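Local coordinates for protein (S)-2-haloacid dehalogenase 4A (Burkholderia cepacia, PDB 2NO4) that catalyses the hydrolytic dehalogenation of short-chain (S)-2-haloacids to (R)-2-hydroxyacids, inverting the configuration at the carbon that carried the halogen, at residues 45-50 against 80-85; 124-130 against 148-154. One frame throughout, in Å; residues are numbered along the deposited sequence.

From the N terminus the chain lays down strand 16-19, in the middle of the core sheet, and then leaves it for a run of helices. Contact 1 closes a loop there: after helix 43-63 the chain turns back, and 80-85 on helix 70-84 packs against 45-50, within the helical cap. The chain then returns through helix 110-119 to the core, where contact 2 closes a shorter loop, 124-130 against 148-154, around helix 132-141. The two loops follow in series, neither nested nor crossed. The centres of the two contacts lie about 28 Å apart, on opposite sides of the chain's centre: contact 1 ties cap helices together, contact 2 joins an edge strand to the Rossmann-like sheet beside the substrate site.

Contact 1: 45-50 against 80-85; sequences ALSMLW and FALRTY. With SO4 (sulfate ion), chain J.
Trp50 and Ala81 mark where helices 43-63 and 70-84 meet: the local axes pass 9.1 Å apart at 141°, closer to antiparallel than perpendicular, and Trp50 CA lies 5.5 Å from Ala81 CA. Both helices belong to the helical cap that this branch of the HAD superfamily inserts after the first core strand, and no hydrogen bond links the two segments. Alanine suits position 81, since a lone methyl faces the other helix: Ala81 CB rests 3.7 Å from Leu46 CD1 and also touches the backbone of Trp50. With CG opposite its backbone N (chi1 179°), Leu46 brings CD1 to 3.4 Å from Ala81 O, where the Leu82 side chain slants across it, CD2 against CD1; Leu87 and Leu97 of the cap pack on Leu46. Leu49 fills the other flank. Its CD2 meets Thr84 CG2 tip to tip at 3.7 Å and touches Tyr85 CE1, while its side chain crosses that of Phe80 at about a right angle. Threonine serves two ends: the methyl meets leucine, whereas Thr84 OG1 turns back to donate to Phe80 O at 2.8 Å, arriving from the face of that carbonyl opposite to Thr84 N. The Tyr85 ring lays one face over Leu46 N, and its OH comes 3.3 Å from Ala45 CB. Trp50 sends its indole away, next to the substrate-binding Arg51, NE1 bonding to Thr74 O. Arg83, pointing off the interface, uses NE and NH2 to grip a sulfate, probably from the crystallisation liquor, that Arg90 NE also holds; the NH2 bond to sulfate O2 is nearly straight (2.8 Å, 176°).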
ATOM      1  N   ALA B  45     -12.197  -9.277   9.049  1.00 21.05           N
ATOM      2  CA  ALA B  45     -10.922  -9.538   8.411  1.00 22.67           C
ATOM      3  C   ALA B  45     -11.028  -9.348   6.875  1.00 24.17           C
ATOM      4  O   ALA B  45     -10.109  -8.781   6.246  1.00 23.20           O
ATOM      5  CB  ALA B  45     -10.393 -10.949   8.794  1.00 22.24           C
ATOM      6  N   LEU B  46     -12.151  -9.790   6.299  1.00 22.49           N
ATOM      7  CA  LEU B  46     -12.462  -9.562   4.876  1.00 22.41           C
ATOM      8  C   LEU B  46     -12.505  -8.064   4.547  1.00 22.35           C
ATOM      9  O   LEU B  46     -11.864  -7.620   3.602  1.00 22.09           O
ATOM     10  CB  LEU B  46     -13.822 -10.148   4.483  1.00 24.09           C
ATOM     11  CG  LEU B  46     -14.196  -9.916   3.000  1.00 23.36           C
ATOM     12  CD1 LEU B  46     -13.659 -11.051   2.155  1.00 25.87           C
ATOM     13  CD2 LEU B  46     -15.687  -9.835   2.828  1.00 20.64           C
ATOM     14  N   SER B  47     -13.268  -7.318   5.343  1.00 22.64           N
ATOM     15  CA  SER B  47     -13.372  -5.867   5.200  1.00 22.79           C
ATOM     16  C   SER B  47     -12.000  -5.179   5.215  1.00 23.97           C
ATOM     17  O   SER B  47     -11.744  -4.319   4.382  1.00 22.89           O
ATOM     18  CB  SER B  47     -14.282  -5.296   6.283  1.00 25.20           C
ATOM     19  OG  SER B  47     -14.568  -3.937   6.008  1.00 26.94           O
ATOM     20  N   MET B  48     -11.142  -5.543   6.174  1.00 23.92           N
ATOM     21  CA  MET B  48      -9.796  -4.979   6.262  1.00 26.87           C
ATOM     22  C   MET B  48      -8.924  -5.320   5.040  1.00 23.28           C
ATOM     23  O   MET B  48      -8.190  -4.472   4.545  1.00 21.70           O
ATOM     24  CB  MET B  48      -9.092  -5.445   7.515  1.00 27.12           C
ATOM     25  CG  MET B  48      -9.772  -5.010   8.812  1.00 32.88           C
ATOM     26  SD  MET B  48      -8.888  -5.748  10.257  1.00 37.04           S
ATOM     27  CE  MET B  48      -7.251  -5.106   9.898  1.00 34.43           C
ATOM     28  N   LEU B  49      -8.983  -6.557   4.571  1.00 23.10           N
ATOM     29  CA  LEU B  49      -8.190  -6.945   3.383  1.00 22.24           C
ATOM     30  C   LEU B  49      -8.682  -6.256   2.117  1.00 21.84           C
ATOM     31  O   LEU B  49      -7.849  -5.823   1.312  1.00 23.29           O
ATOM     32  CB  LEU B  49      -8.190  -8.460   3.169  1.00 21.46           C
ATOM     33  CG  LEU B  49      -7.324  -9.008   2.022  1.00 23.96           C
ATOM     34  CD1 LEU B  49      -5.822  -8.659   2.119  1.00 21.50           C
ATOM     35  CD2 LEU B  49      -7.507 -10.526   2.023  1.00 22.57           C
ATOM     36  N   TRP B  50     -10.007  -6.183   1.937  1.00 20.08           N
ATOM     37  CA  TRP B  50     -10.580  -5.473   0.794  1.00 22.18           C
ATOM     38  C   TRP B  50     -10.006  -4.040   0.725  1.00 23.62           C
ATOM     39  O   TRP B  50      -9.491  -3.599  -0.308  1.00 23.67           O
ATOM     40  CB  TRP B  50     -12.094  -5.430   0.924  1.00 21.67           C
ATOM     41  CG  TRP B  50     -12.861  -4.813  -0.241  1.00 21.98           C
ATOM     42  CD1 TRP B  50     -12.385  -4.417  -1.451  1.00 21.02           C
ATOM     43  CD2 TRP B  50     -14.258  -4.582  -0.249  1.00 20.88           C
ATOM     44  NE1 TRP B  50     -13.428  -3.921  -2.224  1.00 20.26           N
ATOM     45  CE2 TRP B  50     -14.593  -4.052  -1.510  1.00 21.62           C
ATOM     46  CE3 TRP B  50     -15.279  -4.811   0.695  1.00 22.70           C
ATOM     47  CZ2 TRP B  50     -15.910  -3.694  -1.845  1.00 20.23           C
ATOM     48  CZ3 TRP B  50     -16.614  -4.466   0.346  1.00 22.26           C
ATOM     49  CH2 TRP B  50     -16.896  -3.928  -0.919  1.00 21.07           C
ATOM     50  N   PHE B  80     -10.285 -10.637  -4.815  1.00 21.86           N
ATOM     51  CA  PHE B  80      -9.121 -11.168  -4.125  1.00 23.30           C
ATOM     52  C   PHE B  80      -9.413 -11.521  -2.654  1.00 22.89           C
ATOM     53  O   PHE B  80      -8.980 -12.587  -2.188  1.00 23.14           O
ATOM     54  CB  PHE B  80      -7.931 -10.209  -4.217  1.00 21.85           C
ATOM     55  CG  PHE B  80      -6.744 -10.687  -3.480  1.00 22.18           C
ATOM     56  CD1 PHE B  80      -5.890 -11.639  -4.047  1.00 22.00           C
ATOM     57  CD2 PHE B  80      -6.504 -10.239  -2.162  1.00 20.65           C
ATOM     58  CE1 PHE B  80      -4.771 -12.118  -3.328  1.00 22.57           C
ATOM     59  CE2 PHE B  80      -5.394 -10.712  -1.449  1.00 20.61           C
ATOM     60  CZ  PHE B  80      -4.533 -11.651  -2.032  1.00 21.43           C
ATOM     61  N   ALA B  81     -10.098 -10.622  -1.941  1.00 22.45           N
ATOM     62  CA  ALA B  81     -10.392 -10.820  -0.517  1.00 22.89           C
ATOM     63  C   ALA B  81     -11.372 -11.988  -0.320  1.00 22.41           C
ATOM     64  O   ALA B  81     -11.193 -12.822   0.577  1.00 19.70           O
ATOM     65  CB  ALA B  81     -10.886  -9.479   0.184  1.00 21.83           C
ATOM     66  N   LEU B  82     -12.391 -12.071  -1.192  1.00 22.58           N
ATOM     67  CA  LEU B  82     -13.355 -13.178  -1.141  1.00 24.22           C
ATOM     68  C   LEU B  82     -12.703 -14.535  -1.378  1.00 23.31           C
ATOM     69  O   LEU B  82     -13.001 -15.484  -0.659  1.00 25.08           O
ATOM     70  CB  LEU B  82     -14.493 -12.969  -2.169  1.00 22.97           C
ATOM     71  CG  LEU B  82     -15.463 -11.833  -1.873  1.00 22.13           C
ATOM     72  CD1 LEU B  82     -16.389 -11.661  -3.095  1.00 21.97           C
ATOM     73  CD2 LEU B  82     -16.281 -12.102  -0.625  1.00 22.98           C
ATOM     74  N   ARG B  83     -11.832 -14.626  -2.399  1.00 21.78           N
ATOM     75  CA  ARG B  83     -11.070 -15.869  -2.662  1.00 23.37           C
ATOM     76  C   ARG B  83     -10.095 -16.217  -1.501  1.00 22.65           C
ATOM     77  O   ARG B  83      -9.919 -17.362  -1.139  1.00 24.12           O
ATOM     78  CB  ARG B  83     -10.291 -15.743  -3.975  1.00 24.38           C
ATOM     79  CG  ARG B  83     -11.147 -15.620  -5.201  1.00 25.57           C
ATOM     80  CD  ARG B  83     -10.316 -15.195  -6.425  1.00 27.06           C
ATOM     81  NE  ARG B  83     -11.103 -15.345  -7.653  1.00 28.81           N
ATOM     82  CZ  ARG B  83     -10.686 -14.979  -8.862  1.00 30.17           C
ATOM     83  NH1 ARG B  83      -9.505 -14.376  -9.007  1.00 28.55           N
ATOM     84  NH2 ARG B  83     -11.475 -15.184  -9.917  1.00 30.47           N
ATOM     85  N   THR B  84      -9.466 -15.199  -0.921  1.00 22.07           N
ATOM     86  CA  THR B  84      -8.516 -15.413   0.179  1.00 23.76           C
ATOM     87  C   THR B  84      -9.233 -16.111   1.335  1.00 21.82           C
ATOM     88  O   THR B  84      -8.673 -17.042   1.946  1.00 22.49           O
ATOM     89  CB  THR B  84      -7.907 -14.054   0.621  1.00 23.84           C
ATOM     90  OG1 THR B  84      -7.062 -13.567  -0.432  1.00 26.02           O
ATOM     91  CG2 THR B  84      -7.089 -14.183   1.915  1.00 23.82           C
ATOM     92  N   TYR B  85     -10.468 -15.672   1.606  1.00 20.66           N
ATOM     93  CA  TYR B  85     -11.276 -16.221   2.707  1.00 24.07           C
ATOM     94  C   TYR B  85     -12.068 -17.479   2.343  1.00 23.63           C
ATOM     95  O   TYR B  85     -12.848 -18.012   3.177  1.00 26.13           O
ATOM     96  CB  TYR B  85     -12.089 -15.117   3.432  1.00 23.32           C
ATOM     97  CG  TYR B  85     -11.139 -14.299   4.282  1.00 24.24           C
ATOM     98  CD1 TYR B  85     -10.515 -13.141   3.771  1.00 22.47           C
ATOM     99  CD2 TYR B  85     -10.763 -14.759   5.557  1.00 24.59           C
ATOM    100  CE1 TYR B  85      -9.580 -12.436   4.524  1.00 23.15           C
ATOM    101  CE2 TYR B  85      -9.856 -14.059   6.333  1.00 23.73           C
ATOM    102  CZ  TYR B  85      -9.258 -12.919   5.821  1.00 23.70           C
ATOM    103  OH  TYR B  85      -8.330 -12.289   6.599  1.00 24.69           O
TER
HETATM  104  S   SO4 J1006     -14.454 -16.904  -8.184  1.00 62.68           S
HETATM  105  O1  SO4 J1006     -15.917 -16.930  -8.168  1.00 63.57           O
HETATM  106  O2  SO4 J1006     -13.971 -16.396  -9.456  1.00 63.95           O
HETATM  107  O3  SO4 J1006     -14.025 -15.999  -7.124  1.00 63.61           O
HETATM  108  O4  SO4 J1006     -13.885 -18.240  -8.016  1.00 61.93           O

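Contact 2: 124-130 against 148-154; sequences VAILSNG and LDSCLSA. With SO4 (sulfate ion), chain H.
Ile126 and Leu148 interlock at one end of this strand pair, Ile126 CD1 coming within 3.5 Å of Leu148 CD1 while the other leucine methyl, CD2, fits between Ile126 CG1 and Val124 CG1. Leu139 of helix 132-141 packs on Ile126 and Leu148. On the same face the slimmer Cys151 lays SG beside Ile126 CG2, a small bump next to a branched one, under Leu135. On the reverse face the small Ala125 and Ser150 sit side by side beneath Leu174, and Leu127, its CG swung opposite the backbone N (chi1 177°), leans CD1 over to Leu152 CB at 3.7 Å. The strands run parallel, and backbone bonds alternate: Ile126 N to Ser150 O (2.9 Å), then Leu152 N to Ile126 O. This is the beta-alpha-beta unit 123-128, 132-141, 150-153 of the Rossmann-like HAD core, with 150-153 at the sheet's edge. Asp149 clips the start of the pair: its OD2 takes Val124 N on the anti lone pair, while its own N donates to Val124 O. At the far end Ala154 CB nestles against Asn129 CA, and Ser153 OG donates to Gly130 O at 2.6 Å. Gly130, without a side chain, brings its N to Ser128 OG in an ST turn. Ser128 and Asn129 bind the substrate; here Ser128 OG and Asn129 N hold a sulfate, each at 2.8 Å, shared with Lys161 NZ, Ala21 N and Tyr22 N.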
ATOM      1  N   VAL B 124     -16.407  24.395  -1.023  1.00 27.38           N
ATOM      2  CA  VAL B 124     -16.450  23.085  -0.418  1.00 27.31           C
ATOM      3  C   VAL B 124     -16.361  22.077  -1.553  1.00 28.32           C
ATOM      4  O   VAL B 124     -17.253  21.995  -2.407  1.00 26.24           O
ATOM      5  CB  VAL B 124     -17.734  22.873   0.442  1.00 27.90           C
ATOM      6  CG1 VAL B 124     -17.727  21.442   1.084  1.00 26.53           C
ATOM      7  CG2 VAL B 124     -17.876  23.985   1.518  1.00 24.15           C
ATOM      8  N   ALA B 125     -15.262  21.326  -1.588  1.00 26.75           N
ATOM      9  CA  ALA B 125     -15.019  20.394  -2.698  1.00 26.81           C
ATOM     10  C   ALA B 125     -14.566  19.030  -2.155  1.00 24.89           C
ATOM     11  O   ALA B 125     -14.058  18.934  -1.026  1.00 24.46           O
ATOM     12  CB  ALA B 125     -13.952  20.992  -3.677  1.00 26.25           C
ATOM     13  N   ILE B 126     -14.794  17.986  -2.939  1.00 24.91           N
ATOM     14  CA  ILE B 126     -14.186  16.676  -2.680  1.00 24.79           C
ATOM     15  C   ILE B 126     -12.992  16.498  -3.662  1.00 25.80           C
ATOM     16  O   ILE B 126     -13.057  16.937  -4.829  1.00 24.78           O
ATOM     17  CB  ILE B 126     -15.238  15.535  -2.815  1.00 24.27           C
ATOM     18  CG1 ILE B 126     -16.160  15.520  -1.583  1.00 25.99           C
ATOM     19  CG2 ILE B 126     -14.562  14.127  -3.027  1.00 22.51           C
ATOM     20  CD1 ILE B 126     -17.325  14.576  -1.697  1.00 25.81           C
ATOM     21  N   LEU B 127     -11.894  15.909  -3.168  1.00 24.37           N
ATOM     22  CA  LEU B 127     -10.804  15.420  -4.031  1.00 23.33           C
ATOM     23  C   LEU B 127     -10.590  13.933  -3.672  1.00 25.31           C
ATOM     24  O   LEU B 127     -10.194  13.588  -2.524  1.00 25.63           O
ATOM     25  CB  LEU B 127      -9.526  16.254  -3.820  1.00 23.58           C
ATOM     26  CG  LEU B 127      -8.309  15.765  -4.625  1.00 22.02           C
ATOM     27  CD1 LEU B 127      -8.581  16.002  -6.155  1.00 22.13           C
ATOM     28  CD2 LEU B 127      -6.994  16.405  -4.136  1.00 21.05           C
ATOM     29  N   SER B 128     -10.903  13.060  -4.625  1.00 22.70           N
ATOM     30  CA  SER B 128     -11.021  11.627  -4.351  1.00 22.37           C
ATOM     31  C   SER B 128     -10.318  10.767  -5.397  1.00 23.44           C
ATOM     32  O   SER B 128     -10.337  11.082  -6.596  1.00 20.62           O
ATOM     33  CB  SER B 128     -12.512  11.241  -4.322  1.00 22.91           C
ATOM     34  OG  SER B 128     -12.668   9.840  -4.042  1.00 22.66           O
ATOM     35  N   ASN B 129      -9.754   9.641  -4.961  1.00 20.78           N
ATOM     36  CA  ASN B 129      -9.376   8.565  -5.906  1.00 20.24           C
ATOM     37  C   ASN B 129     -10.546   7.978  -6.693  1.00 20.12           C
ATOM     38  O   ASN B 129     -10.330   7.388  -7.747  1.00 20.18           O
ATOM     39  CB  ASN B 129      -8.703   7.389  -5.172  1.00 18.93           C
ATOM     40  CG  ASN B 129      -7.343   7.746  -4.603  1.00 21.95           C
ATOM     41  OD1 ASN B 129      -6.580   8.526  -5.190  1.00 22.65           O
ATOM     42  ND2 ASN B 129      -7.013   7.141  -3.446  1.00 21.59           N
ATOM     43  N   GLY B 130     -11.761   8.074  -6.147  1.00 22.47           N
ATOM     44  CA  GLY B 130     -12.924   7.413  -6.721  1.00 22.24           C
ATOM     45  C   GLY B 130     -13.252   8.095  -8.056  1.00 23.59           C
ATOM     46  O   GLY B 130     -13.145   9.312  -8.181  1.00 21.24           O
ATOM     47  N   LEU B 148     -22.057  20.504  -1.769  1.00 37.64           N
ATOM     48  CA  LEU B 148     -20.748  20.533  -2.457  1.00 37.83           C
ATOM     49  C   LEU B 148     -20.678  21.492  -3.656  1.00 37.61           C
ATOM     50  O   LEU B 148     -21.590  21.521  -4.489  1.00 37.94           O
ATOM     51  CB  LEU B 148     -20.370  19.135  -2.959  1.00 35.27           C
ATOM     52  CG  LEU B 148     -20.062  18.039  -1.950  1.00 36.93           C
ATOM     53  CD1 LEU B 148     -19.931  16.728  -2.719  1.00 37.44           C
ATOM     54  CD2 LEU B 148     -18.808  18.349  -1.135  1.00 35.41           C
ATOM     55  N   ASP B 149     -19.579  22.238  -3.760  1.00 36.31           N
ATOM     56  CA  ASP B 149     -19.325  23.069  -4.924  1.00 36.38           C
ATOM     57  C   ASP B 149     -18.728  22.284  -6.081  1.00 37.11           C
ATOM     58  O   ASP B 149     -18.984  22.584  -7.247  1.00 39.25           O
ATOM     59  CB  ASP B 149     -18.404  24.243  -4.555  1.00 37.05           C
ATOM     60  CG  ASP B 149     -19.075  25.223  -3.611  1.00 39.93           C
ATOM     61  OD1 ASP B 149     -20.201  25.671  -3.953  1.00 41.85           O
ATOM     62  OD2 ASP B 149     -18.514  25.524  -2.521  1.00 38.84           O
ATOM     63  N   SER B 150     -17.924  21.277  -5.765  1.00 34.69           N
ATOM     64  CA  SER B 150     -17.119  20.613  -6.770  1.00 35.17           C
ATOM     65  C   SER B 150     -16.674  19.232  -6.263  1.00 34.34           C
ATOM     66  O   SER B 150     -16.483  19.011  -5.068  1.00 31.28           O
ATOM     67  CB  SER B 150     -15.920  21.499  -7.137  1.00 36.59           C
ATOM     68  OG  SER B 150     -14.962  20.805  -7.916  1.00 41.45           O
ATOM     69  N   CYS B 151     -16.553  18.298  -7.195  1.00 34.62           N
ATOM     70  CA  CYS B 151     -16.112  16.963  -6.874  1.00 32.46           C
ATOM     71  C   CYS B 151     -15.059  16.615  -7.907  1.00 31.11           C
ATOM     72  O   CYS B 151     -15.355  16.441  -9.108  1.00 27.27           O
ATOM     73  CB  CYS B 151     -17.300  16.001  -6.907  1.00 33.55           C
ATOM     74  SG  CYS B 151     -16.887  14.294  -6.445  1.00 40.67           S
ATOM     75  N   LEU B 152     -13.819  16.527  -7.428  1.00 29.82           N
ATOM     76  CA  LEU B 152     -12.649  16.274  -8.277  1.00 27.74           C
ATOM     77  C   LEU B 152     -12.150  14.829  -8.115  1.00 28.32           C
ATOM     78  O   LEU B 152     -12.074  14.301  -7.001  1.00 23.97           O
ATOM     79  CB  LEU B 152     -11.579  17.310  -7.981  1.00 27.74           C
ATOM     80  CG  LEU B 152     -12.101  18.734  -8.223  1.00 29.13           C
ATOM     81  CD1 LEU B 152     -11.107  19.762  -7.763  1.00 29.77           C
ATOM     82  CD2 LEU B 152     -12.449  18.937  -9.708  1.00 30.10           C
ATOM     83  N   SER B 153     -11.844  14.190  -9.242  1.00 27.86           N
ATOM     84  CA  SER B 153     -11.508  12.772  -9.267  1.00 27.69           C
ATOM     85  C   SER B 153     -10.091  12.503  -9.786  1.00 29.82           C
ATOM     86  O   SER B 153      -9.627  13.193 -10.713  1.00 30.47           O
ATOM     87  CB  SER B 153     -12.516  12.015 -10.114  1.00 26.35           C
ATOM     88  OG  SER B 153     -12.131  10.650 -10.183  1.00 27.27           O
ATOM     89  N   ALA B 154      -9.425  11.493  -9.211  1.00 27.27           N
ATOM     90  CA  ALA B 154      -8.139  10.962  -9.744  1.00 25.65           C
ATOM     91  C   ALA B 154      -8.282  10.498 -11.198  1.00 24.68           C
ATOM     92  O   ALA B 154      -7.311  10.486 -11.958  1.00 22.85           O
ATOM     93  CB  ALA B 154      -7.661   9.773  -8.905  1.00 23.29           C
TER
HETATM   94  S   SO4 H1002     -10.414   8.791  -1.547  1.00 25.31           S
HETATM   95  O1  SO4 H1002     -11.677   9.478  -1.407  1.00 23.09           O
HETATM   96  O2  SO4 H1002     -10.572   7.527  -2.259  1.00 27.32           O
HETATM   97  O3  SO4 H1002      -9.403   9.620  -2.163  1.00 23.44           O
HETATM   98  O4  SO4 H1002     -10.018   8.490  -0.173  1.00 25.97           O